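Local coordinates for protein putative short-chain dehydrogenase/reductase (Burkholderia xenovorans, PDB 5IZ4) that probably works as an NAD(P)-dependent oxidoreductase of the short-chain dehydrogenase/reductase family, possibly reducing 3-oxoacyl groups, and holds ADP in its nucleotide pocket, at residues Ala97-Ala102 against Phe247-Ala252; Ile130-Met135 against Gly178-Leu183; Ala162-Thr167 against Gly257-Ala262; Thr182-Leu187 against Val197-Pro202. All blocks are in the same frame, centred on the assembly; numbering follows the deposited sequence. Where two conformers were deposited one is given.

Interaction 1. Residues Ala97-Ala102 against Phe247-Ala252; sequences ALINCA and FLTAHA. With ADP (adenosine-5'-diphosphate), chain B.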
loop_
_atom_site.group_PDB
_atom_site.type_symbol
_atom_site.label_atom_id
_atom_site.label_comp_id
_atom_site.label_asym_id
_atom_site.label_seq_id
_atom_site.Cartn_x
_atom_site.Cartn_y
_atom_site.Cartn_z
ATOM N N ALA A 97 -10.720 11.797 23.517
ATOM C CA ALA A 97 -9.624 11.373 22.658
ATOM C C ALA A 97 -8.596 10.647 23.514
ATOM O O ALA A 97 -8.376 11.020 24.664
ATOM C CB ALA A 97 -8.968 12.564 21.951
ATOM N N LEU A 98 -7.975 9.620 22.938
ATOM C CA LEU A 98 -6.858 8.909 23.553
ATOM C C LEU A 98 -5.713 8.943 22.554
ATOM O O LEU A 98 -5.885 8.530 21.405
ATOM C CB LEU A 98 -7.233 7.462 23.888
ATOM C CG LEU A 98 -6.062 6.536 24.227
ATOM C CD1 LEU A 98 -5.412 6.950 25.541
ATOM C CD2 LEU A 98 -6.567 5.090 24.292
ATOM N N ILE A 99 -4.556 9.443 22.979
ATOM C CA ILE A 99 -3.366 9.492 22.131
ATOM C C ILE A 99 -2.338 8.543 22.748
ATOM O O ILE A 99 -1.761 8.832 23.806
ATOM C CB ILE A 99 -2.802 10.913 22.002
ATOM C CG1 ILE A 99 -3.923 11.964 21.933
ATOM C CG2 ILE A 99 -1.905 11.011 20.762
ATOM C CD1 ILE A 99 -4.780 11.915 20.667
ATOM N N ASN A 100 -2.106 7.407 22.094
ATOM C CA ASN A 100 -1.202 6.374 22.602
ATOM C C ASN A 100 0.224 6.691 22.165
ATOM O O ASN A 100 0.670 6.272 21.099
ATOM C CB ASN A 100 -1.631 4.997 22.099
ATOM C CG ASN A 100 -2.906 4.507 22.757
ATOM O OD1 ASN A 100 -2.969 4.380 23.976
ATOM N ND2 ASN A 100 -3.942 4.250 21.952
ATOM N N CYS A 101 0.964 7.415 23.013
ATOM C CA CYS A 101 2.353 7.753 22.721
ATOM C C CYS A 101 3.355 6.969 23.557
ATOM O O CYS A 101 4.560 7.096 23.320
ATOM C CB CYS A 101 2.612 9.251 22.923
ATOM S SG CYS A 101 1.404 10.321 22.101
ATOM N N ALA A 102 2.899 6.176 24.518
ATOM C CA ALA A 102 3.823 5.357 25.288
ATOM C C ALA A 102 4.514 4.366 24.360
ATOM O O ALA A 102 3.865 3.731 23.521
ATOM C CB ALA A 102 3.073 4.621 26.396
ATOM N N PHE A 247 -5.342 17.501 14.636
ATOM C CA PHE A 247 -6.164 17.615 13.436
ATOM C C PHE A 247 -7.042 16.386 13.248
ATOM O O PHE A 247 -8.243 16.504 12.979
ATOM C CB PHE A 247 -5.308 17.823 12.181
ATOM C CG PHE A 247 -6.069 17.550 10.904
ATOM C CD1 PHE A 247 -6.932 18.501 10.383
ATOM C CD2 PHE A 247 -5.967 16.321 10.264
ATOM C CE1 PHE A 247 -7.655 18.245 9.241
ATOM C CE2 PHE A 247 -6.696 16.059 9.119
ATOM C CZ PHE A 247 -7.543 17.025 8.613
ATOM N N LEU A 248 -6.446 15.192 13.349
ATOM C CA LEU A 248 -7.214 13.968 13.174
ATOM C C LEU A 248 -8.351 13.884 14.178
ATOM O O LEU A 248 -9.428 13.358 13.865
ATOM C CB LEU A 248 -6.302 12.744 13.300
ATOM C CG LEU A 248 -5.354 12.517 12.120
ATOM C CD1 LEU A 248 -4.502 11.287 12.380
ATOM C CD2 LEU A 248 -6.151 12.368 10.820
ATOM N N THR A 249 -8.138 14.401 15.386
ATOM C CA THR A 249 -9.183 14.341 16.400
ATOM C C THR A 249 -10.292 15.353 16.138
ATOM O O THR A 249 -11.479 15.012 16.174
ATOM C CB THR A 249 -8.554 14.568 17.773
ATOM O OG1 THR A 249 -7.631 13.506 18.029
ATOM C CG2 THR A 249 -9.618 14.649 18.870
ATOM N N ALA A 250 -9.929 16.597 15.857
ATOM C CA ALA A 250 -10.902 17.677 15.889
ATOM C C ALA A 250 -11.536 17.976 14.535
ATOM O O ALA A 250 -12.635 18.543 14.495
ATOM C CB ALA A 250 -10.243 18.949 16.429
ATOM N N HIS A 251 -10.883 17.616 13.432
ATOM C CA HIS A 251 -11.286 18.148 12.135
ATOM C C HIS A 251 -11.360 17.088 11.046
ATOM O O HIS A 251 -11.380 17.440 9.860
ATOM C CB HIS A 251 -10.332 19.260 11.698
ATOM C CG HIS A 251 -10.334 20.444 12.610
ATOM N ND1 HIS A 251 -11.477 21.156 12.899
ATOM C CD2 HIS A 251 -9.331 21.048 13.290
ATOM C CE1 HIS A 251 -11.182 22.142 13.728
ATOM N NE2 HIS A 251 -9.886 22.099 13.980
ATOM N N ALA A 252 -11.432 15.811 11.406
ATOM C CA ALA A 252 -11.365 14.718 10.432
ATOM C C ALA A 252 -12.447 13.669 10.685
ATOM O O ALA A 252 -12.147 12.487 10.868
ATOM C CB ALA A 252 -9.978 14.077 10.461
HETATM P PB ADP B . 8.784 9.974 21.141
HETATM O O1B ADP B . 7.820 8.758 21.390
HETATM O O2B ADP B . 8.282 11.366 21.623
HETATM O O3B ADP B . 9.568 9.990 19.791
HETATM P PA ADP B . 9.843 9.378 23.932
HETATM O O1A ADP B . 10.738 8.111 24.441
HETATM O O2A ADP B . 10.150 10.655 24.775
HETATM O O3A ADP B . 10.031 9.447 22.359
HETATM O "O5'" ADP B . 8.355 8.776 24.338
HETATM C "C5'" ADP B . 8.186 7.478 24.931
HETATM C "C4'" ADP B . 7.427 7.740 26.234
HETATM O "O4'" ADP B . 6.755 6.501 26.694
HETATM C "C3'" ADP B . 8.330 8.191 27.411
HETATM O "O3'" ADP B . 7.674 9.100 28.250
HETATM C "C2'" ADP B . 8.510 6.836 28.148
HETATM O "O2'" ADP B . 8.853 7.153 29.498
HETATM C "C1'" ADP B . 7.107 6.267 28.044
HETATM N N9 ADP B . 7.087 4.818 28.330
HETATM C C8 ADP B . 8.063 3.843 28.069
HETATM N N7 ADP B . 7.668 2.665 28.489
HETATM C C5 ADP B . 6.415 2.857 29.038
HETATM C C6 ADP B . 5.518 1.990 29.636
HETATM N N6 ADP B . 5.817 0.674 29.763
HETATM N N1 ADP B . 4.352 2.470 30.086
HETATM C C2 ADP B . 4.091 3.782 29.955
HETATM N N3 ADP B . 4.892 4.675 29.404
HETATM C C4 ADP B . 6.053 4.186 28.945
#

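Interaction 2. Residues Ile130-Met135 against Gly178-Leu183; sequences IGLYQM and GAVNTL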
loop_
_atom_site.group_PDB
_atom_site.type_symbol
_atom_site.label_atom_id
_atom_site.label_comp_id
_atom_site.label_asym_id
_atom_site.label_seq_id
_atom_site.Cartn_x
_atom_site.Cartn_y
_atom_site.Cartn_z
ATOM N N ILE A 130 0.903 -4.491 22.938
ATOM C CA ILE A 130 -0.004 -4.943 23.986
ATOM C C ILE A 130 -0.441 -3.762 24.842
ATOM O O ILE A 130 -1.631 -3.585 25.122
ATOM C CB ILE A 130 0.651 -6.043 24.839
ATOM C CG1 ILE A 130 0.930 -7.269 23.959
ATOM C CG2 ILE A 130 -0.262 -6.380 26.020
ATOM C CD1 ILE A 130 1.674 -8.396 24.636
ATOM N N GLY A 131 0.521 -2.930 25.261
ATOM C CA GLY A 131 0.183 -1.795 26.105
ATOM C C GLY A 131 -0.736 -0.814 25.405
ATOM O O GLY A 131 -1.662 -0.265 26.014
ATOM N N LEU A 132 -0.503 -0.595 24.112
ATOM C CA LEU A 132 -1.357 0.296 23.341
ATOM C C LEU A 132 -2.772 -0.262 23.243
ATOM O O LEU A 132 -3.752 0.471 23.428
ATOM C CB LEU A 132 -0.735 0.510 21.967
ATOM C CG LEU A 132 -1.435 1.438 20.965
ATOM C CD1 LEU A 132 -0.403 2.135 20.076
ATOM C CD2 LEU A 132 -2.426 0.648 20.127
ATOM N N TYR A 133 -2.896 -1.564 22.977
ATOM C CA TYR A 133 -4.209 -2.201 22.968
ATOM C C TYR A 133 -4.891 -2.108 24.333
ATOM O O TYR A 133 -6.094 -1.818 24.422
ATOM C CB TYR A 133 -4.081 -3.662 22.547
ATOM C CG TYR A 133 -5.391 -4.402 22.650
ATOM C CD1 TYR A 133 -5.706 -5.151 23.781
ATOM C CD2 TYR A 133 -6.330 -4.330 21.623
ATOM C CE1 TYR A 133 -6.914 -5.819 23.890
ATOM C CE2 TYR A 133 -7.541 -4.993 21.712
ATOM C CZ TYR A 133 -7.829 -5.736 22.857
ATOM O OH TYR A 133 -9.031 -6.388 22.949
ATOM N N GLN A 134 -4.152 -2.392 25.407
ATOM C CA GLN A 134 -4.769 -2.418 26.730
ATOM C C GLN A 134 -5.269 -1.036 27.135
ATOM O O GLN A 134 -6.338 -0.910 27.747
ATOM C CB GLN A 134 -3.779 -2.976 27.760
ATOM C CG GLN A 134 -3.565 -4.489 27.588
ATOM C CD GLN A 134 -2.618 -5.108 28.620
ATOM O OE1 GLN A 134 -2.735 -6.292 28.933
ATOM N NE2 GLN A 134 -1.662 -4.321 29.120
ATOM N N MET A 135 -4.523 0.011 26.784
ATOM C CA MET A 135 -4.963 1.369 27.089
ATOM C C MET A 135 -6.214 1.716 26.294
ATOM O O MET A 135 -7.183 2.263 26.837
ATOM C CB MET A 135 -3.837 2.360 26.779
ATOM C CG MET A 135 -4.056 3.729 27.377
ATOM S SD MET A 135 -4.034 3.658 29.189
ATOM C CE MET A 135 -5.019 5.110 29.549
ATOM N N GLY A 178 4.719 -2.478 12.843
ATOM C CA GLY A 178 3.867 -3.117 11.856
ATOM C C GLY A 178 2.618 -3.695 12.494
ATOM O O GLY A 178 1.520 -3.610 11.935
ATOM N N ALA A 179 2.767 -4.283 13.683
ATOM C CA ALA A 179 1.606 -4.783 14.408
ATOM C C ALA A 179 0.673 -3.643 14.805
ATOM O O ALA A 179 -0.554 -3.791 14.749
ATOM C CB ALA A 179 2.066 -5.559 15.648
ATOM N N VAL A 180 1.234 -2.503 15.224
ATOM C CA VAL A 180 0.396 -1.354 15.571
ATOM C C VAL A 180 -0.426 -0.919 14.361
ATOM O O VAL A 180 -1.623 -0.620 14.473
ATOM C CB VAL A 180 1.250 -0.191 16.116
ATOM C CG1 VAL A 180 0.408 1.085 16.215
ATOM C CG2 VAL A 180 1.828 -0.547 17.498
ATOM N N ASN A 181 0.201 -0.889 13.185
ATOM C CA ASN A 181 -0.517 -0.494 11.974
ATOM C C ASN A 181 -1.706 -1.416 11.709
ATOM O O ASN A 181 -2.820 -0.951 11.440
ATOM C CB ASN A 181 0.446 -0.479 10.788
ATOM C CG ASN A 181 1.520 0.583 10.934
ATOM O OD1 ASN A 181 1.415 1.460 11.786
ATOM N ND2 ASN A 181 2.547 0.523 10.087
ATOM N N THR A 182 -1.491 -2.732 11.789
ATOM C CA THR A 182 -2.587 -3.670 11.559
ATOM C C THR A 182 -3.627 -3.592 12.668
ATOM O O THR A 182 -4.835 -3.673 12.404
ATOM C CB THR A 182 -2.042 -5.094 11.461
ATOM O OG1 THR A 182 -1.100 -5.164 10.385
ATOM C CG2 THR A 182 -3.168 -6.087 11.218
ATOM N N LEU A 183 -3.173 -3.485 13.919
ATOM C CA LEU A 183 -4.099 -3.373 15.041
ATOM C C LEU A 183 -5.011 -2.165 14.867
ATOM O O LEU A 183 -6.205 -2.223 15.179
ATOM C CB LEU A 183 -3.322 -3.263 16.356
ATOM C CG LEU A 183 -4.152 -3.364 17.635
ATOM C CD1 LEU A 183 -4.025 -4.767 18.240
ATOM C CD2 LEU A 183 -3.681 -2.321 18.639
#

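Interaction 3. Residues Ala162-Thr167 against Gly257-Ala262; sequences AGLNGT and GQVIAA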
loop_
_atom_site.group_PDB
_atom_site.type_symbol
_atom_site.label_atom_id
_atom_site.label_comp_id
_atom_site.label_asym_id
_atom_site.label_seq_id
_atom_site.Cartn_x
_atom_site.Cartn_y
_atom_site.Cartn_z
ATOM N N ALA A 162 9.143 3.133 10.653
ATOM C CA ALA A 162 9.715 1.792 10.752
ATOM C C ALA A 162 8.668 0.703 10.534
ATOM O O ALA A 162 8.992 -0.366 10.002
ATOM C CB ALA A 162 10.388 1.600 12.122
ATOM N N GLY A 163 7.426 0.928 10.975
ATOM C CA GLY A 163 6.391 -0.072 10.770
ATOM C C GLY A 163 6.019 -0.225 9.311
ATOM O O GLY A 163 5.590 -1.301 8.881
ATOM N N LEU A 164 6.195 0.840 8.528
ATOM C CA LEU A 164 5.838 0.821 7.117
ATOM C C LEU A 164 6.884 0.111 6.270
ATOM O O LEU A 164 6.531 -0.693 5.399
ATOM C CB LEU A 164 5.646 2.255 6.620
ATOM C CG LEU A 164 4.449 2.978 7.228
ATOM C CD1 LEU A 164 4.416 4.432 6.734
ATOM C CD2 LEU A 164 3.161 2.239 6.866
ATOM N N ASN A 165 8.172 0.378 6.501
ATOM C CA ASN A 165 9.205 -0.115 5.591
ATOM C C ASN A 165 10.281 -0.968 6.259
ATOM O O ASN A 165 11.256 -1.328 5.592
ATOM C CB ASN A 165 9.862 1.051 4.836
ATOM C CG ASN A 165 10.650 1.995 5.749
ATOM O OD1 ASN A 165 10.795 1.756 6.955
ATOM N ND2 ASN A 165 11.183 3.072 5.161
ATOM N N GLY A 166 10.138 -1.303 7.543
ATOM C CA GLY A 166 11.069 -2.227 8.183
ATOM C C GLY A 166 12.425 -1.648 8.536
ATOM O O GLY A 166 13.398 -2.401 8.686
ATOM N N THR A 167 12.524 -0.330 8.662
ATOM C CA THR A 167 13.764 0.307 9.090
ATOM C C THR A 167 13.688 0.604 10.582
ATOM O O THR A 167 13.012 -0.113 11.324
ATOM C CB THR A 167 14.016 1.584 8.290
ATOM O OG1 THR A 167 12.945 2.507 8.528
ATOM C CG2 THR A 167 14.102 1.261 6.796
ATOM N N GLY A 257 -9.001 4.324 10.334
ATOM C CA GLY A 257 -8.276 3.199 9.766
ATOM C C GLY A 257 -7.114 3.579 8.874
ATOM O O GLY A 257 -6.704 2.777 8.026
ATOM N N GLN A 258 -6.563 4.777 9.047
ATOM C CA GLN A 258 -5.462 5.254 8.228
ATOM C C GLN A 258 -4.164 5.281 9.025
ATOM O O GLN A 258 -4.165 5.426 10.253
ATOM C CB GLN A 258 -5.753 6.652 7.688
ATOM C CG GLN A 258 -7.002 6.744 6.814
ATOM C CD GLN A 258 -7.024 5.699 5.713
ATOM O OE1 GLN A 258 -6.082 5.580 4.923
ATOM N NE2 GLN A 258 -8.104 4.927 5.658
ATOM N N VAL A 259 -3.053 5.135 8.305
ATOM C CA VAL A 259 -1.711 5.359 8.837
ATOM C C VAL A 259 -1.154 6.538 8.057
ATOM O O VAL A 259 -0.903 6.419 6.850
ATOM C CB VAL A 259 -0.816 4.125 8.679
ATOM C CG1 VAL A 259 0.577 4.386 9.249
ATOM C CG2 VAL A 259 -1.462 2.929 9.317
ATOM N N ILE A 260 -0.996 7.679 8.718
ATOM C CA ILE A 260 -0.562 8.925 8.082
ATOM C C ILE A 260 0.939 9.070 8.279
ATOM O O ILE A 260 1.404 9.187 9.420
ATOM C CB ILE A 260 -1.286 10.145 8.673
ATOM C CG1 ILE A 260 -2.793 9.906 8.739
ATOM C CG2 ILE A 260 -0.972 11.386 7.841
ATOM C CD1 ILE A 260 -3.417 9.695 7.389
ATOM N N ALA A 261 1.697 9.079 7.185
ATOM C CA ALA A 261 3.154 9.180 7.256
ATOM C C ALA A 261 3.577 10.645 7.178
ATOM O O ALA A 261 3.214 11.356 6.232
ATOM C CB ALA A 261 3.804 8.375 6.128
ATOM N N ALA A 262 4.337 11.094 8.174
ATOM C CA ALA A 262 4.877 12.449 8.241
ATOM C C ALA A 262 6.376 12.260 8.445
ATOM O O ALA A 262 6.862 12.204 9.580
ATOM C CB ALA A 262 4.227 13.253 9.363
#

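Interaction 4. Residues Thr182-Leu187 against Val197-Pro202; sequences TLTLSL and VNALAP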
loop_
_atom_site.group_PDB
_atom_site.type_symbol
_atom_site.label_atom_id
_atom_site.label_comp_id
_atom_site.label_asym_id
_atom_site.label_seq_id
_atom_site.Cartn_x
_atom_site.Cartn_y
_atom_site.Cartn_z
ATOM N N THR A 182 -1.491 -2.732 11.789
ATOM C CA THR A 182 -2.587 -3.670 11.559
ATOM C C THR A 182 -3.627 -3.592 12.668
ATOM O O THR A 182 -4.835 -3.673 12.404
ATOM C CB THR A 182 -2.042 -5.094 11.461
ATOM O OG1 THR A 182 -1.100 -5.164 10.385
ATOM C CG2 THR A 182 -3.168 -6.087 11.218
ATOM N N LEU A 183 -3.173 -3.485 13.919
ATOM C CA LEU A 183 -4.099 -3.373 15.041
ATOM C C LEU A 183 -5.011 -2.165 14.867
ATOM O O LEU A 183 -6.205 -2.223 15.179
ATOM C CB LEU A 183 -3.322 -3.263 16.356
ATOM C CG LEU A 183 -4.152 -3.364 17.635
ATOM C CD1 LEU A 183 -4.025 -4.767 18.240
ATOM C CD2 LEU A 183 -3.681 -2.321 18.639
ATOM N N THR A 184 -4.450 -1.066 14.370
ATOM C CA THR A 184 -5.237 0.126 14.086
ATOM C C THR A 184 -6.396 -0.183 13.139
ATOM O O THR A 184 -7.509 0.320 13.327
ATOM C CB THR A 184 -4.314 1.200 13.518
ATOM O OG1 THR A 184 -3.334 1.548 14.516
ATOM C CG2 THR A 184 -5.089 2.439 13.105
ATOM N N LEU A 185 -6.163 -1.035 12.133
ATOM C CA LEU A 185 -7.228 -1.404 11.202
ATOM C C LEU A 185 -8.336 -2.171 11.904
ATOM O O LEU A 185 -9.524 -1.894 11.694
ATOM C CB LEU A 185 -6.665 -2.236 10.054
ATOM C CG LEU A 185 -5.603 -1.558 9.204
ATOM C CD1 LEU A 185 -5.181 -2.509 8.109
ATOM C CD2 LEU A 185 -6.135 -0.274 8.626
ATOM N N SER A 186 -7.974 -3.166 12.720
ATOM C CA SER A 186 -9.003 -3.926 13.417
ATOM C C SER A 186 -9.812 -3.021 14.334
ATOM O O SER A 186 -11.049 -3.085 14.365
ATOM C CB SER A 186 -8.368 -5.066 14.217
ATOM O OG SER A 186 -9.371 -5.718 14.981
ATOM N N LEU A 187 -9.121 -2.179 15.107
ATOM C CA LEU A 187 -9.808 -1.297 16.045
ATOM C C LEU A 187 -10.733 -0.339 15.309
ATOM O O LEU A 187 -11.878 -0.125 15.724
ATOM C CB LEU A 187 -8.789 -0.528 16.881
ATOM C CG LEU A 187 -7.971 -1.332 17.912
ATOM C CD1 LEU A 187 -6.903 -0.431 18.518
ATOM C CD2 LEU A 187 -8.866 -1.928 18.993
ATOM N N VAL A 197 -10.221 5.437 14.694
ATOM C CA VAL A 197 -8.904 4.983 15.136
ATOM C C VAL A 197 -7.934 5.157 13.980
ATOM O O VAL A 197 -8.156 4.609 12.890
ATOM C CB VAL A 197 -8.913 3.519 15.610
ATOM C CG1 VAL A 197 -7.555 3.160 16.269
ATOM C CG2 VAL A 197 -10.064 3.259 16.590
ATOM N N ASN A 198 -6.849 5.895 14.221
ATOM C CA ASN A 198 -5.852 6.165 13.196
ATOM C C ASN A 198 -4.467 6.040 13.812
ATOM O O ASN A 198 -4.301 6.084 15.033
ATOM C CB ASN A 198 -6.031 7.560 12.587
ATOM C CG ASN A 198 -7.334 7.692 11.815
ATOM O OD1 ASN A 198 -7.491 7.112 10.734
ATOM N ND2 ASN A 198 -8.274 8.463 12.362
ATOM N N ALA A 199 -3.465 5.865 12.952
ATOM C CA ALA A 199 -2.083 5.807 13.401
ATOM C C ALA A 199 -1.283 6.896 12.704
ATOM O O ALA A 199 -1.639 7.340 11.605
ATOM C CB ALA A 199 -1.436 4.430 13.137
ATOM N N LEU A 200 -0.213 7.338 13.368
ATOM C CA LEU A 200 0.730 8.290 12.788
ATOM C C LEU A 200 2.067 7.590 12.588
ATOM O O LEU A 200 2.495 6.818 13.443
ATOM C CB LEU A 200 0.930 9.509 13.696
ATOM C CG LEU A 200 -0.329 10.208 14.189
ATOM C CD1 LEU A 200 -0.008 11.499 14.935
ATOM C CD2 LEU A 200 -1.193 10.487 13.009
ATOM N N ALA A 201 2.744 7.867 11.467
ATOM C CA ALA A 201 4.029 7.231 11.181
ATOM C C ALA A 201 5.070 8.325 10.975
ATOM O O ALA A 201 5.383 8.696 9.832
ATOM C CB ALA A 201 3.946 6.302 9.969
ATOM N N PRO A 202 5.624 8.859 12.059
ATOM C CA PRO A 202 6.689 9.855 11.934
ATOM C C PRO A 202 7.967 9.224 11.410
ATOM O O PRO A 202 8.242 8.039 11.631
ATOM C CB PRO A 202 6.890 10.361 13.372
ATOM C CG PRO A 202 5.804 9.748 14.187
ATOM C CD PRO A 202 5.317 8.537 13.461
#

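Interaction 1. Residues Ala97-Ala102 against Phe247-Ala252
Thr249 sets its methyl against the methyl of Ala97 and has its hydroxyl beside the end of Ile99, fastening a helix to the central parallel sheet of a Rossmann fold, that of the short-chain dehydrogenases/reductases. Strand 97-100 lies mid-sheet, and the last turn of helix 238-250 comes against one of its faces. The joint is small and fully buried, with 78 Å² hidden between the segments. The CB of Ala97 points toward the helix and meets Thr249 CG2 at 3.8 Å. With chi1 of Thr249 at -63°, CG2 stands anti to the backbone N while OG1 lies beside that N, so the two branches reach different residues of the strand. Ile99 leaves its backbone at a slant to the helix, but chi1 and chi2 of -37° and -68° bend its longer arm round, and CD1 comes within 4.2 Å of Thr249 OG1; the two side chains cross obliquely. That hydroxyl is already engaged, hydrogen-bonded to Ala245 O in its own helix and to Ser154 OG on strand 153-158, so the Ile99 methyl merely packs against it. The intervening Leu98 points away and packs on Met135 and Thr136 of helix 118-146, giving the strand a helix layer on each face. Past Asn100 the chain loops into the nucleotide pocket. There Cys101 O lies 4.0 Å from ADP C5', Ala102 CA lies 3.4 Å from the ribose O4', and Ala102 CB rests 3.5 Å from N3 of the adenine.

Interaction 2. Residues Ile130-Met135 against Gly178-Leu183
Leu132 and Leu183 both carry CG anti to the backbone N, at chi1 of -179° and -171°, which carries each side chain across to the other helix. They lie alongside in opposite senses, tip passing tip, and their CD2 methyls meet closely, Leu132 CD2 to Leu183 CD2 at 3.6 Å. The second branch of each leucine finds its own neighbour. Leu132 CD1 lies 4.1 Å from Val180 CG1, in a side-chain pair crossing at about a right angle, while Leu183 CD1 approaches the Tyr133 ring with 4.1 Å to CD2. Leu183 CD2 also touches the Tyr133 CB at 4.2 Å, so this leucine is clasped by two consecutive residues. All four side chains are buried. The short helical segments run nearly side by side, 27° apart in direction and 10.8 Å between axes. Below them lies the sheet: Leu132 packs on Asn100 of strand 97-100, and both Leu132 and Val180 pack on Asn157 of strand 153-158. On the outer side Tyr133 meets Phe121, and Leu183 meets Ile171, of a neighbouring subunit, so helices 118-146 and 171-191 take part in the tetramer interface, as in many short-chain dehydrogenases/reductases.

Interaction 3. Residues Ala162-Thr167 against Gly257-Ala262
Leu164 spans this partly buried contact alone, reaching from the short helix 161-165 to two residues on one face of strand 259-262. Its CB already points at the strand but stands well back from it. With chi1 at -67°, CG turns anti to the carbonyl carbon and, like CB, serves as a spacer; the methyls do the touching. A chi2 of 176° extends CD1 outward, where it meets the Ala261 CB at 4.0 Å. CD2 forks off to the preceding inward-facing residue and lies 4.1 Å from Val259 CG1, Leu164 and Val259 running past each other in opposite senses. Leu164 CD2 also rests 3.7 Å from Asn181 ND2 on helix 171-191, so an amide borders the apolar cluster. Just beyond Leu164, where the helix ends, Asn165 makes an Asx turn. Asn165 OD1 accepts Thr167 N at 3.2 Å, bent to 145° at the hydrogen, and Thr167 OG1 at 2.8 Å; both donors come from the same face of the amide, the backbone N well above its plane. This double grip fixes the turn through Gly166, which has positive phi. Strand 259-262 is the last of the sheet within this chain and pairs with strand 195-202, whose Ala201 also touches Leu164. Ala261 packs on Gln258 of a second subunit. From helix 161-165, Gly163 O accepts a hydrogen bond from Thr182 OG1 of a third subunit, and Asn165 O from Arg189 of that subunit. The contact thus sits at the edge of the sheet, flanked by helix 171-191 and strand 195-202 and close to two subunit interfaces.

Interaction 4. Residues Thr182-Leu187 against Val197-Pro202
Thr184 OG1, set 3.7 Å from the Ala199 CB, is gripped by two groups beyond the pair of segments: it hydrogen-bonds to Val180 O, one turn back in its helix, and to Asn157 ND2 on strand 153-158. Its chi1 of -63° puts OG1 beside the backbone N, where it can reach that carbonyl, and leaves CG2 anti to the N, pressed down on the strand backbone. There CG2 lies 3.7 Å from Asn198 C and 3.8 Å from Val197 O, a methyl against the main chain of two successive residues. Asn198 is the strand residue whose CA comes nearest Thr184, but its own side chain points to the other face, OD1 taking Gln258 N and ND2 giving to Ile255 O. Strand 153-158, the short helix 161-165, helix 171-191 and strand 195-202 follow one another; the long helix makes the beta-alpha-beta crossover of the Rossmann fold, right-handed as is usual for it. Its return strand runs back beneath the helix at 163°, their short axes 7.4 Å apart. Val197 fills the next step along the helix: CG1, anti to the backbone N, touches the Leu187 CB at 3.9 Å and Thr184 CG2 at 4.1 Å, while CG2 lies near that same CB and 3.9 Å from Leu187 C.

In the fold
From the N terminus, strand 97-100 opens interaction 1, which closes only when helix 238-250 returns at residues 247-252. Within that long loop, interaction 2 joins helices 118-146 and 171-191, and interaction 4 begins where interaction 2 ends, sharing Thr182 and Leu183, to close the short connection into strand 195-202. Interaction 3 starts at residues 162-167, between the segments of interaction 2, and closes last at residues 257-262; it therefore crosses interactions 1 and 2 and encloses interaction 4. Backbone pairing of strands 195-202 and 259-262 links interactions 3 and 4 directly. Interactions 1, 3 and 4 tie helices to the sheet, from middle to edge, while interaction 2 couples two helices over one face.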